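Local coordinates for protein porin (Acinetobacter baumannii AB307-0294, PDB 5DL7) that forms an outer-membrane beta-barrel of the OprD porin family and probably serves as a channel for small solutes, possibly including vanillate, at residues N154-P157 against N158-L161. Residues are numbered along the deposited sequence; the frame is centred on the assembly and turned at random.
Sequences NEIP and NLQL
Ile156 turns CG2 and Leu159 turns CG away from their own backbone N atoms (chi1 -178° for the leucine), which sets the two branched side chains side by side, pointing the same way from the ends of a tight turn. CG2 of Ile156 rests against CB of Leu159 at 4.0 Å, and its CD1 reaches CD2 of the same leucine. Further along the strand, CD1 of Ile156 just meets CD1 of Leu161 at 4.4 Å, so the isoleucine spans two alternate strand residues on one surface of the hairpin end. Beneath this apolar patch the turn is closed by a backbone hydrogen bond from Leu159 N to Ile156 O, 3.1 Å long with an N-H...O angle of 160°; the donor sits above the carbonyl plane. A water joins the same two residues a second time, accepting from Ile156 N at 2.9 Å and donating to Leu159 O at 2.8 Å, so that each of these backbone atoms has a polar partner there. At the start of the loop, the Asn154 amide approaches that of Gln160 on the strand with their planes 68° apart, while Gln160 NE2 is bonded to Glu162. Glu155 turns out of the loop to a salt bridge with Arg118 and a hydrogen bond to the backbone N of Lys119, tying it to the neighbouring turn; Leu159 leans on Tyr205 of strand 198-206. Pro157 and Asn158 occupy the two central corners, and the positive phi of Asn158 fits the type II beta turn that completes the five-residue loop 154-158 joining strand 149-153 to antiparallel strand 159-170, a short hairpin connection at the rim of the porin barrel.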
loop_
_atom_site.group_PDB
_atom_site.type_symbol
_atom_site.label_atom_id
_atom_site.label_comp_id
_atom_site.label_asym_id
_atom_site.label_seq_id
_atom_site.Cartn_x
_atom_site.Cartn_y
_atom_site.Cartn_z
ATOM N N ASN A 154 -16.666 -0.154 -18.170
ATOM C CA ASN A 154 -17.172 1.185 -17.827
ATOM C C ASN A 154 -18.430 1.413 -18.622
ATOM O O ASN A 154 -18.835 2.543 -18.962
ATOM C CB ASN A 154 -16.130 2.238 -18.065
ATOM C CG ASN A 154 -15.183 2.328 -16.909
ATOM O OD1 ASN A 154 -14.034 1.933 -16.989
ATOM N ND2 ASN A 154 -15.666 2.674 -15.799
ATOM N N GLU A 155 -19.027 0.332 -19.114
ATOM C CA GLU A 155 -20.263 0.473 -19.911
ATOM C C GLU A 155 -21.432 1.129 -19.165
ATOM O O GLU A 155 -22.249 1.833 -19.829
ATOM C CB GLU A 155 -20.802 -0.865 -20.363
ATOM C CG GLU A 155 -20.092 -1.541 -21.500
ATOM C CD GLU A 155 -20.215 -0.754 -22.821
ATOM O OE1 GLU A 155 -21.261 -0.731 -23.377
ATOM O OE2 GLU A 155 -19.305 -0.050 -23.234
ATOM N N ILE A 156 -21.510 0.946 -17.908
ATOM C CA ILE A 156 -22.549 1.576 -17.076
ATOM C C ILE A 156 -22.064 2.916 -16.559
ATOM O O ILE A 156 -21.073 2.963 -15.821
ATOM C CB ILE A 156 -22.948 0.652 -15.971
ATOM C CG1 ILE A 156 -23.548 -0.649 -16.559
ATOM C CG2 ILE A 156 -23.998 1.308 -15.141
ATOM C CD1 ILE A 156 -23.780 -1.658 -15.498
ATOM N N PRO A 157 -22.738 3.952 -16.851
ATOM C CA PRO A 157 -22.343 5.304 -16.385
ATOM C C PRO A 157 -22.149 5.329 -14.856
ATOM O O PRO A 157 -22.924 4.767 -14.093
ATOM C CB PRO A 157 -23.506 6.188 -16.856
ATOM C CG PRO A 157 -24.038 5.471 -18.077
ATOM C CD PRO A 157 -23.935 4.042 -17.703
ATOM N N ASN A 158 -21.000 5.906 -14.448
ATOM C CA ASN A 158 -20.706 6.136 -12.977
ATOM C C ASN A 158 -20.284 4.859 -12.253
ATOM O O ASN A 158 -19.804 4.980 -11.142
ATOM C CB ASN A 158 -21.934 6.811 -12.234
ATOM C CG ASN A 158 -22.431 8.022 -12.912
ATOM O OD1 ASN A 158 -23.655 8.156 -13.415
ATOM N ND2 ASN A 158 -21.498 8.845 -13.176
ATOM N N LEU A 159 -20.347 3.683 -12.922
ATOM C CA LEU A 159 -20.035 2.414 -12.272
ATOM C C LEU A 159 -18.870 1.758 -13.008
ATOM O O LEU A 159 -18.926 1.552 -14.159
ATOM C CB LEU A 159 -21.220 1.576 -12.292
ATOM C CG LEU A 159 -21.174 0.215 -11.630
ATOM C CD1 LEU A 159 -20.869 0.219 -10.134
ATOM C CD2 LEU A 159 -22.461 -0.562 -11.837
ATOM N N GLN A 160 -17.849 1.381 -12.317
ATOM C CA GLN A 160 -16.805 0.650 -12.922
ATOM C C GLN A 160 -16.854 -0.771 -12.353
ATOM O O GLN A 160 -16.735 -0.900 -11.140
ATOM C CB GLN A 160 -15.449 1.264 -12.522
ATOM C CG GLN A 160 -14.311 0.457 -13.144
ATOM C CD GLN A 160 -12.963 1.241 -13.249
ATOM O OE1 GLN A 160 -12.781 2.114 -14.106
ATOM N NE2 GLN A 160 -11.973 0.748 -12.520
ATOM N N LEU A 161 -17.007 -1.773 -13.151
ATOM C CA LEU A 161 -17.044 -3.173 -12.746
ATOM C C LEU A 161 -15.604 -3.711 -13.120
ATOM O O LEU A 161 -15.089 -3.419 -14.181
ATOM C CB LEU A 161 -18.033 -3.909 -13.598
ATOM C CG LEU A 161 -19.451 -3.398 -13.250
ATOM C CD1 LEU A 161 -20.347 -4.045 -14.291
ATOM C CD2 LEU A 161 -19.832 -3.701 -11.836
HETATM O O HOH W 1 -19.744 -0.385 -15.983
#